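Local atomic coordinates of long form salivary protein D7L1 (Anopheles stephensi, PDB entry 3NHI), a protein that modulates mosquito blood feeding by binding and sequestering host mediators, among them cysteinyl leukotrienes and thromboxane A2 analogues. Residues Y158-A163 against S170-G175; N174-K179 against F260-S265; C192-L197 against D240-L245. One frame throughout, in Å; residues are numbered along the deposited sequence.

Contact 1: Y158-A163 against S170-G175; sequences YCEKRA and SEWKNG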
loop_
_atom_site.group_PDB
_atom_site.type_symbol
_atom_site.label_atom_id
_atom_site.label_comp_id
_atom_site.label_asym_id
_atom_site.label_seq_id
_atom_site.Cartn_x
_atom_site.Cartn_y
_atom_site.Cartn_z
ATOM N N TYR A 158 -13.896 -4.836 -1.276
ATOM C CA TYR A 158 -13.241 -6.128 -1.384
ATOM C C TYR A 158 -13.507 -6.978 -0.136
ATOM O O TYR A 158 -13.876 -8.158 -0.228
ATOM C CB TYR A 158 -11.732 -5.929 -1.609
ATOM C CG TYR A 158 -10.945 -7.209 -1.512
ATOM C CD1 TYR A 158 -10.729 -8.006 -2.633
ATOM C CD2 TYR A 158 -10.444 -7.647 -0.278
ATOM C CE1 TYR A 158 -10.009 -9.204 -2.533
ATOM C CE2 TYR A 158 -9.744 -8.833 -0.170
ATOM C CZ TYR A 158 -9.530 -9.602 -1.289
ATOM O OH TYR A 158 -8.830 -10.783 -1.141
ATOM N N CYS A 159 -13.338 -6.364 1.030
ATOM C CA CYS A 159 -13.496 -7.053 2.305
ATOM C C CYS A 159 -14.956 -7.389 2.606
ATOM O O CYS A 159 -15.241 -8.456 3.150
ATOM C CB CYS A 159 -12.885 -6.213 3.422
ATOM S SG CYS A 159 -11.086 -5.997 3.247
ATOM N N GLU A 160 -15.876 -6.493 2.250
ATOM C CA GLU A 160 -17.312 -6.775 2.388
ATOM C C GLU A 160 -17.704 -8.065 1.657
ATOM O O GLU A 160 -18.411 -8.912 2.216
ATOM C CB GLU A 160 -18.144 -5.595 1.881
ATOM C CG GLU A 160 -19.660 -5.802 2.021
ATOM C CD GLU A 160 -20.498 -4.795 1.252
ATOM O OE1 GLU A 160 -19.944 -4.027 0.440
ATOM O OE2 GLU A 160 -21.730 -4.783 1.459
ATOM N N LYS A 161 -17.218 -8.210 0.424
ATOM C CA LYS A 161 -17.527 -9.364 -0.425
ATOM C C LYS A 161 -17.075 -10.671 0.232
ATOM O O LYS A 161 -17.716 -11.710 0.073
ATOM C CB LYS A 161 -16.863 -9.183 -1.804
ATOM C CG LYS A 161 -17.097 -10.333 -2.781
ATOM C CD LYS A 161 -16.669 -10.004 -4.191
ATOM C CE LYS A 161 -16.865 -11.228 -5.066
ATOM N NZ LYS A 161 -16.883 -10.889 -6.520
ATOM N N ARG A 162 -15.976 -10.620 0.971
ATOM C CA ARG A 162 -15.471 -11.829 1.616
ATOM C C ARG A 162 -15.995 -12.064 3.030
ATOM O O ARG A 162 -16.023 -13.198 3.501
ATOM C CB ARG A 162 -13.956 -11.886 1.532
ATOM C CG ARG A 162 -13.548 -12.346 0.160
ATOM C CD ARG A 162 -12.409 -11.568 -0.383
ATOM N NE ARG A 162 -12.213 -11.923 -1.783
ATOM C CZ ARG A 162 -12.680 -11.233 -2.820
ATOM N NH1 ARG A 162 -13.376 -10.105 -2.657
ATOM N NH2 ARG A 162 -12.435 -11.682 -4.043
ATOM N N ALA A 163 -16.443 -10.998 3.682
ATOM C CA ALA A 163 -17.030 -11.111 5.014
ATOM C C ALA A 163 -18.477 -11.607 4.997
ATOM O O ALA A 163 -18.877 -12.384 5.871
ATOM C CB ALA A 163 -16.940 -9.776 5.737
ATOM N N SER A 170 -25.486 -8.604 3.733
ATOM C CA SER A 170 -24.475 -7.669 4.208
ATOM C C SER A 170 -25.096 -6.543 5.026
ATOM O O SER A 170 -26.161 -6.013 4.686
ATOM C CB SER A 170 -23.688 -7.077 3.045
ATOM O OG SER A 170 -22.832 -6.048 3.512
ATOM N N GLU A 171 -24.408 -6.177 6.102
ATOM C CA GLU A 171 -24.808 -5.034 6.919
ATOM C C GLU A 171 -24.663 -3.732 6.137
ATOM O O GLU A 171 -25.207 -2.707 6.526
ATOM C CB GLU A 171 -23.993 -4.985 8.211
ATOM C CG GLU A 171 -24.327 -6.141 9.148
ATOM C CD GLU A 171 -23.462 -6.198 10.391
ATOM O OE1 GLU A 171 -23.479 -7.261 11.037
ATOM O OE2 GLU A 171 -22.787 -5.199 10.732
ATOM N N TRP A 172 -23.923 -3.788 5.031
ATOM C CA TRP A 172 -23.649 -2.618 4.216
ATOM C C TRP A 172 -24.377 -2.663 2.868
ATOM O O TRP A 172 -24.032 -1.917 1.945
ATOM C CB TRP A 172 -22.136 -2.477 4.008
ATOM C CG TRP A 172 -21.328 -2.373 5.280
ATOM C CD1 TRP A 172 -21.785 -2.052 6.532
ATOM C CD2 TRP A 172 -19.913 -2.552 5.402
ATOM N NE1 TRP A 172 -20.737 -2.047 7.431
ATOM C CE2 TRP A 172 -19.579 -2.349 6.761
ATOM C CE3 TRP A 172 -18.891 -2.874 4.495
ATOM C CZ2 TRP A 172 -18.262 -2.451 7.231
ATOM C CZ3 TRP A 172 -17.593 -2.980 4.965
ATOM C CH2 TRP A 172 -17.290 -2.765 6.317
ATOM N N LYS A 173 -25.404 -3.507 2.783
ATOM C CA LYS A 173 -26.180 -3.696 1.549
ATOM C C LYS A 173 -26.703 -2.410 0.903
ATOM O O LYS A 173 -26.650 -2.265 -0.323
ATOM C CB LYS A 173 -27.338 -4.683 1.776
ATOM C CG LYS A 173 -28.187 -4.985 0.531
ATOM C CD LYS A 173 -27.414 -5.805 -0.499
ATOM C CE LYS A 173 -28.307 -6.256 -1.650
ATOM N NZ LYS A 173 -29.171 -7.414 -1.276
ATOM N N ASN A 174 -27.208 -1.491 1.714
ATOM C CA ASN A 174 -27.681 -0.198 1.202
ATOM C C ASN A 174 -26.585 0.882 1.145
ATOM O O ASN A 174 -26.856 2.035 0.799
ATOM C CB ASN A 174 -28.887 0.282 2.019
ATOM C CG ASN A 174 -30.109 -0.624 1.861
ATOM O OD1 ASN A 174 -30.336 -1.212 0.801
ATOM N ND2 ASN A 174 -30.905 -0.727 2.921
ATOM N N GLY A 175 -25.352 0.487 1.465
ATOM C CA GLY A 175 -24.213 1.395 1.612
ATOM C C GLY A 175 -23.594 1.156 2.979
ATOM O O GLY A 175 -24.298 0.855 3.943
HETATM O O HOH W 1 -21.727 -1.661 0.477
#

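Contact 2: N174-K179 against F260-S265; sequences NGRRYK and FHELRS. With SO4 (sulfate ion), chain D.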
loop_
_atom_site.group_PDB
_atom_site.type_symbol
_atom_site.label_atom_id
_atom_site.label_comp_id
_atom_site.label_asym_id
_atom_site.label_seq_id
_atom_site.Cartn_x
_atom_site.Cartn_y
_atom_site.Cartn_z
ATOM N N ASN A 174 -27.208 -1.491 1.714
ATOM C CA ASN A 174 -27.681 -0.198 1.202
ATOM C C ASN A 174 -26.585 0.882 1.145
ATOM O O ASN A 174 -26.856 2.035 0.799
ATOM C CB ASN A 174 -28.887 0.282 2.019
ATOM C CG ASN A 174 -30.109 -0.624 1.861
ATOM O OD1 ASN A 174 -30.336 -1.212 0.801
ATOM N ND2 ASN A 174 -30.905 -0.727 2.921
ATOM N N GLY A 175 -25.352 0.487 1.465
ATOM C CA GLY A 175 -24.213 1.395 1.612
ATOM C C GLY A 175 -23.594 1.156 2.979
ATOM O O GLY A 175 -24.298 0.855 3.943
ATOM N N ARG A 176 -22.273 1.283 3.069
ATOM C CA ARG A 176 -21.576 1.103 4.339
ATOM C C ARG A 176 -21.949 2.193 5.333
ATOM O O ARG A 176 -22.003 3.366 4.989
ATOM C CB ARG A 176 -20.065 1.098 4.104
ATOM C CG ARG A 176 -19.229 0.949 5.367
ATOM C CD ARG A 176 -17.751 0.785 5.042
ATOM N NE ARG A 176 -17.154 1.943 4.367
ATOM C CZ ARG A 176 -16.731 3.042 4.989
ATOM N NH1 ARG A 176 -16.860 3.165 6.310
ATOM N NH2 ARG A 176 -16.194 4.032 4.286
ATOM N N ARG A 177 -22.200 1.795 6.574
ATOM C CA ARG A 177 -22.417 2.763 7.641
ATOM C C ARG A 177 -21.579 2.366 8.860
ATOM O O ARG A 177 -20.831 1.380 8.821
ATOM C CB ARG A 177 -23.917 2.908 7.965
ATOM C CG ARG A 177 -24.737 3.471 6.802
ATOM C CD ARG A 177 -26.122 3.915 7.199
ATOM N NE ARG A 177 -26.115 5.156 7.973
ATOM C CZ ARG A 177 -27.214 5.811 8.345
ATOM N NH1 ARG A 177 -28.416 5.351 8.013
ATOM N NH2 ARG A 177 -27.112 6.928 9.049
ATOM N N TYR A 178 -21.705 3.132 9.933
ATOM C CA TYR A 178 -20.863 2.938 11.107
ATOM C C TYR A 178 -21.587 2.236 12.250
ATOM O O TYR A 178 -21.156 2.308 13.403
ATOM C CB TYR A 178 -20.226 4.274 11.521
ATOM C CG TYR A 178 -19.136 4.672 10.558
ATOM C CD1 TYR A 178 -17.822 4.283 10.777
ATOM C CD2 TYR A 178 -19.429 5.387 9.393
ATOM C CE1 TYR A 178 -16.814 4.617 9.880
ATOM C CE2 TYR A 178 -18.426 5.726 8.486
ATOM C CZ TYR A 178 -17.120 5.335 8.741
ATOM O OH TYR A 178 -16.102 5.647 7.866
ATOM N N LYS A 179 -22.657 1.521 11.915
ATOM C CA LYS A 179 -23.413 0.770 12.915
ATOM C C LYS A 179 -22.532 -0.334 13.489
ATOM O O LYS A 179 -21.944 -1.125 12.744
ATOM C CB LYS A 179 -24.662 0.173 12.286
ATOM C CG LYS A 179 -25.550 -0.603 13.255
ATOM C CD LYS A 179 -26.672 -1.348 12.534
ATOM C CE LYS A 179 -27.676 -0.390 11.908
ATOM N NZ LYS A 179 -28.525 0.260 12.942
ATOM N N PHE A 260 -12.210 8.777 3.440
ATOM C CA PHE A 260 -11.210 9.263 2.476
ATOM C C PHE A 260 -10.243 8.137 2.121
ATOM O O PHE A 260 -9.894 7.964 0.949
ATOM C CB PHE A 260 -10.473 10.489 3.020
ATOM C CG PHE A 260 -9.547 11.148 2.026
ATOM C CD1 PHE A 260 -9.904 11.289 0.684
ATOM C CD2 PHE A 260 -8.343 11.674 2.452
ATOM C CE1 PHE A 260 -9.055 11.936 -0.226
ATOM C CE2 PHE A 260 -7.487 12.324 1.558
ATOM C CZ PHE A 260 -7.847 12.461 0.217
ATOM N N HIS A 261 -9.833 7.352 3.122
ATOM C CA HIS A 261 -8.972 6.218 2.815
ATOM C C HIS A 261 -9.709 5.156 1.994
ATOM O O HIS A 261 -9.093 4.515 1.134
ATOM C CB HIS A 261 -8.306 5.625 4.057
ATOM C CG HIS A 261 -7.003 4.934 3.768
ATOM N ND1 HIS A 261 -6.069 4.693 4.750
ATOM C CD2 HIS A 261 -6.465 4.460 2.615
ATOM C CE1 HIS A 261 -5.023 4.077 4.223
ATOM N NE2 HIS A 261 -5.236 3.925 2.929
ATOM N N GLU A 262 -11.015 4.988 2.198
ATOM C CA GLU A 262 -11.736 4.092 1.289
ATOM C C GLU A 262 -11.529 4.506 -0.177
ATOM O O GLU A 262 -11.152 3.680 -1.022
ATOM C CB GLU A 262 -13.229 3.970 1.596
ATOM C CG GLU A 262 -13.826 2.971 0.615
ATOM C CD GLU A 262 -15.292 2.653 0.785
ATOM O OE1 GLU A 262 -15.986 3.300 1.598
ATOM O OE2 GLU A 262 -15.753 1.748 0.060
ATOM N N LEU A 263 -11.746 5.789 -0.461
ATOM C CA LEU A 263 -11.520 6.304 -1.803
ATOM C C LEU A 263 -10.098 6.047 -2.290
ATOM O O LEU A 263 -9.891 5.533 -3.391
ATOM C CB LEU A 263 -11.834 7.802 -1.854
ATOM C CG LEU A 263 -11.487 8.533 -3.151
ATOM C CD1 LEU A 263 -12.156 7.896 -4.386
ATOM C CD2 LEU A 263 -11.880 9.979 -2.992
ATOM N N ARG A 264 -9.127 6.403 -1.458
ATOM C CA ARG A 264 -7.724 6.241 -1.809
ATOM C C ARG A 264 -7.354 4.772 -2.008
ATOM O O ARG A 264 -6.475 4.457 -2.816
ATOM C CB ARG A 264 -6.839 6.897 -0.749
ATOM C CG ARG A 264 -6.963 8.412 -0.775
ATOM C CD ARG A 264 -5.966 9.117 0.104
ATOM N NE ARG A 264 -6.243 8.944 1.520
ATOM C CZ ARG A 264 -5.537 8.184 2.364
ATOM N NH1 ARG A 264 -4.495 7.467 1.971
ATOM N NH2 ARG A 264 -5.898 8.133 3.628
ATOM N N SER A 265 -8.026 3.873 -1.289
ATOM C CA SER A 265 -7.740 2.447 -1.408
ATOM C C SER A 265 -8.312 1.866 -2.692
ATOM O O SER A 265 -7.901 0.781 -3.098
ATOM C CB SER A 265 -8.257 1.672 -0.188
ATOM O OG SER A 265 -9.654 1.406 -0.262
HETATM S S SO4 D . -23.330 6.672 10.276
HETATM O O1 SO4 D . -23.166 6.328 11.684
HETATM O O2 SO4 D . -23.184 5.474 9.462
HETATM O O3 SO4 D . -22.316 7.650 9.889
HETATM O O4 SO4 D . -24.658 7.243 10.074
#

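Contact 3: C192-L197 against D240-L245; sequences CIFRGL and DYYVCL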
loop_
_atom_site.group_PDB
_atom_site.type_symbol
_atom_site.label_atom_id
_atom_site.label_comp_id
_atom_site.label_asym_id
_atom_site.label_seq_id
_atom_site.Cartn_x
_atom_site.Cartn_y
_atom_site.Cartn_z
ATOM N N CYS A 192 -9.974 -7.223 7.756
ATOM C CA CYS A 192 -9.522 -7.217 6.375
ATOM C C CYS A 192 -9.231 -5.772 5.933
ATOM O O CYS A 192 -8.236 -5.500 5.245
ATOM C CB CYS A 192 -10.592 -7.901 5.517
ATOM S SG CYS A 192 -10.356 -7.840 3.734
ATOM N N ILE A 193 -10.087 -4.841 6.333
ATOM C CA ILE A 193 -9.893 -3.448 5.960
ATOM C C ILE A 193 -8.683 -2.841 6.658
ATOM O O ILE A 193 -7.866 -2.173 6.026
ATOM C CB ILE A 193 -11.163 -2.624 6.231
ATOM C CG1 ILE A 193 -12.290 -3.078 5.300
ATOM C CG2 ILE A 193 -10.897 -1.138 6.033
ATOM C CD1 ILE A 193 -13.684 -2.646 5.754
ATOM N N PHE A 194 -8.556 -3.072 7.960
ATOM C CA PHE A 194 -7.417 -2.531 8.701
ATOM C C PHE A 194 -6.090 -3.026 8.124
ATOM O O PHE A 194 -5.118 -2.262 8.038
ATOM C CB PHE A 194 -7.517 -2.840 10.203
ATOM C CG PHE A 194 -8.264 -1.784 11.001
ATOM C CD1 PHE A 194 -9.432 -1.191 10.509
ATOM C CD2 PHE A 194 -7.791 -1.388 12.253
ATOM C CE1 PHE A 194 -10.113 -0.214 11.262
ATOM C CE2 PHE A 194 -8.459 -0.422 13.008
ATOM C CZ PHE A 194 -9.615 0.168 12.511
ATOM N N ARG A 195 -6.042 -4.294 7.719
ATOM C CA ARG A 195 -4.829 -4.821 7.092
ATOM C C ARG A 195 -4.620 -4.203 5.706
ATOM O O ARG A 195 -3.508 -3.804 5.362
ATOM C CB ARG A 195 -4.880 -6.341 7.029
ATOM C CG ARG A 195 -4.739 -6.994 8.399
ATOM C CD ARG A 195 -4.776 -8.505 8.277
ATOM N NE ARG A 195 -4.432 -9.189 9.523
ATOM C CZ ARG A 195 -3.192 -9.493 9.914
ATOM N NH1 ARG A 195 -2.137 -9.161 9.174
ATOM N NH2 ARG A 195 -3.003 -10.131 11.064
ATOM N N GLY A 196 -5.694 -4.061 4.933
ATOM C CA GLY A 196 -5.600 -3.447 3.603
ATOM C C GLY A 196 -5.156 -1.992 3.629
ATOM O O GLY A 196 -4.428 -1.534 2.742
ATOM N N LEU A 197 -5.568 -1.266 4.666
ATOM C CA LEU A 197 -5.176 0.136 4.837
ATOM C C LEU A 197 -3.838 0.298 5.550
ATOM O O LEU A 197 -3.383 1.417 5.749
ATOM C CB LEU A 197 -6.255 0.908 5.600
ATOM C CG LEU A 197 -7.683 0.890 5.055
ATOM C CD1 LEU A 197 -8.535 1.901 5.816
ATOM C CD2 LEU A 197 -7.780 1.111 3.555
ATOM N N ASP A 240 -11.823 -4.000 17.660
ATOM C CA ASP A 240 -11.735 -3.266 18.927
ATOM C C ASP A 240 -11.320 -1.817 18.722
ATOM O O ASP A 240 -11.951 -0.904 19.270
ATOM C CB ASP A 240 -10.795 -3.962 19.905
ATOM C CG ASP A 240 -11.220 -5.383 20.207
ATOM O OD1 ASP A 240 -12.433 -5.619 20.404
ATOM O OD2 ASP A 240 -10.338 -6.259 20.259
ATOM N N TYR A 241 -10.283 -1.598 17.910
ATOM C CA TYR A 241 -9.814 -0.238 17.627
ATOM C C TYR A 241 -10.848 0.576 16.867
ATOM O O TYR A 241 -11.068 1.742 17.161
ATOM C CB TYR A 241 -8.483 -0.261 16.869
ATOM C CG TYR A 241 -7.362 -0.888 17.663
ATOM C CD1 TYR A 241 -6.755 -2.059 17.224
ATOM C CD2 TYR A 241 -6.943 -0.332 18.866
ATOM C CE1 TYR A 241 -5.743 -2.660 17.962
ATOM C CE2 TYR A 241 -5.919 -0.911 19.603
ATOM C CZ TYR A 241 -5.317 -2.071 19.141
ATOM O OH TYR A 241 -4.313 -2.674 19.871
ATOM N N TYR A 242 -11.498 -0.066 15.904
ATOM C CA TYR A 242 -12.576 0.549 15.153
ATOM C C TYR A 242 -13.705 1.033 16.086
ATOM O O TYR A 242 -14.142 2.179 15.978
ATOM C CB TYR A 242 -13.076 -0.475 14.136
ATOM C CG TYR A 242 -14.267 -0.087 13.298
ATOM C CD1 TYR A 242 -14.183 0.904 12.318
ATOM C CD2 TYR A 242 -15.482 -0.743 13.463
ATOM C CE1 TYR A 242 -15.282 1.236 11.543
ATOM C CE2 TYR A 242 -16.579 -0.423 12.681
ATOM C CZ TYR A 242 -16.476 0.564 11.725
ATOM O OH TYR A 242 -17.567 0.900 10.949
ATOM N N VAL A 243 -14.148 0.160 16.994
ATOM C CA VAL A 243 -15.165 0.513 17.992
ATOM C C VAL A 243 -14.691 1.673 18.867
ATOM O O VAL A 243 -15.441 2.631 19.113
ATOM C CB VAL A 243 -15.551 -0.704 18.868
ATOM C CG1 VAL A 243 -16.348 -0.260 20.096
ATOM C CG2 VAL A 243 -16.360 -1.702 18.070
ATOM N N CYS A 244 -13.439 1.613 19.317
ATOM C CA CYS A 244 -12.918 2.701 20.146
ATOM C C CYS A 244 -12.951 4.051 19.428
ATOM O O CYS A 244 -13.326 5.058 20.022
ATOM C CB CYS A 244 -11.509 2.397 20.642
ATOM S SG CYS A 244 -11.526 1.099 21.887
ATOM N N LEU A 245 -12.571 4.064 18.148
ATOM C CA LEU A 245 -12.559 5.300 17.369
ATOM C C LEU A 245 -13.971 5.803 17.113
ATOM O O LEU A 245 -14.264 6.990 17.311
ATOM C CB LEU A 245 -11.816 5.085 16.046
ATOM C CG LEU A 245 -10.306 4.885 16.199
ATOM C CD1 LEU A 245 -9.744 4.164 14.981
ATOM C CD2 LEU A 245 -9.576 6.199 16.450
#

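Contact 1: Y158-A163 against S170-G175
The last turns of helix 155-163 present E160 to a loop that folds back beside them, with E160 CA and S170 CA 7.4 Å apart. The loop makes two overlapping type I beta turns, S170 to K173 and W172 to G175. E160 carries the helix side of the contact. Its CG stands anti to the backbone N (chi1 -179°) and the rest of the chain is extended, which carries the carboxylate out to the loop. There S170 OG donates to E160 OE2 at 2.7 Å, on that oxygen's anti lone pair, away from OE1. The same S170 OG accepts from W172 N at 2.9 Å, so one hydroxyl ties the glutamate to the turn. On the other branch, a water donates to E160 OE1 and to W172 O, a second, indirect link. Lower down, E160 CB packs 3.8 Å from W172 CE3 as the two side chains run past each other in opposite directions, the carboxylate and indole planes 58° apart. The indole continues inward to L186 of helix 184-196. S170 opens an ST turn in the loop between helices 155-163 and 184-196, and E160 ties it back to the first of these, in the all-helical PBP/GOBP fold.

Contact 2: N174-K179 against F260-S265
R176 and E262 meet in a buried salt bridge that joins the loop ahead of helix 184-196 to helix 251-266 in the C-terminal part of this all-helical odorant-binding-protein-like chain. From CB the arginine runs out straight through CG, which is anti to the backbone N, and through CD; then the chain bends at chi3 and turns the guanidinium edge to the helix. NE is the first atom to reach E262 OE1, at 3.3 Å and with a bent N-H angle of 136°; it also bonds T293 OG1. NH2 reaches the same oxygen at 2.8 Å and much straighter, 164°. The grip is side-on, two nitrogens on one oxygen, both arriving from the same face of the carboxylate; the oxygen lies in the guanidinium plane, but that plane is 56° from the carboxylate's. The third nitrogen, NH1, donates to Y178 OH at 3.0 Å, which helps fix the rotation of the group. D259 forms a second salt bridge with NH2 and also bonds Y178 OH, while E262 OE2 is held by S154 and the same T293 hydroxyl. Such a network would probably keep both buried charges ionised. Beyond it, a sulfate, probably from the crystallisation liquor, sits beside R177 and Y178 and also bonds K255: R177 NH2 donates to sulfate O4 at 2.7 Å, and Y178 N donates to sulfate O2 at 2.8 Å.

Contact 3: C192-L197 against D240-L245
F194 is swung by its chi1 of -89° out from helix 184-196 toward Y241 and Y242, whose own first torsions send their rings different ways: Y241 CG lies beside its backbone N (chi1 -63°), whereas Y242 CG lies anti to it (chi1 176°). This is helix-to-helix packing within the PBP/GOBP fold, between helix 184-196 and helix 238-246, where one phenyl ring bridges most of the distance. The nearest CA atoms, those of F194 and Y242, are still 8.8 Å apart, so the backbones do not meet and the ring supplies the contact. Its far end enters where the two tyrosine side chains diverge. F194 CE2 comes to 3.9 Å from Y241 CB, and F194 CZ to the same distance from Y242 CB; CE1 lies slightly farther from that second CB. Both tyrosines cross the phenylalanine side chain at roughly a right angle, and the contact is made mainly by their CB atoms rather than by stacked rings. No hydrogen bond spans the two segments, and all three touching residues are buried.

The surroundings extend the apolar packing. Y199 meets the F194 ring edge-to-face, L230 of helix 223-231 packs against Y241, and L180 against Y242. Disulfides tether both helices nearby: C192 is joined to C159 of helix 155-163, and C244 to C233. At its very tip the phenyl ring packs down onto the helix itself, with F194 CZ 3.9 Å from the backbone N of Y242.

Contacts 2 and 3 are buried: contact 3 is apolar packing of the F194 ring on tyrosine CB atoms, contact 2 an arginine-glutamate salt bridge. Contact 1 is only partly buried and depends on a carboxylate bonded by a serine hydroxyl and a bridging water. Contacts 1 and 2 share N174 and G175, so a single loop turns from helix 155-163 toward helix 251-266. Contact 1 is tied to contact 3 by the C159-C192 disulfide, and W172 CH2 packs on I193 CD1 at 3.7 Å. Between contacts 2 and 3, Y178 CD1 lies 3.4 Å from Y242 OH and L197 touches H261 and S265. All three lie away from the lipid-binding pocket.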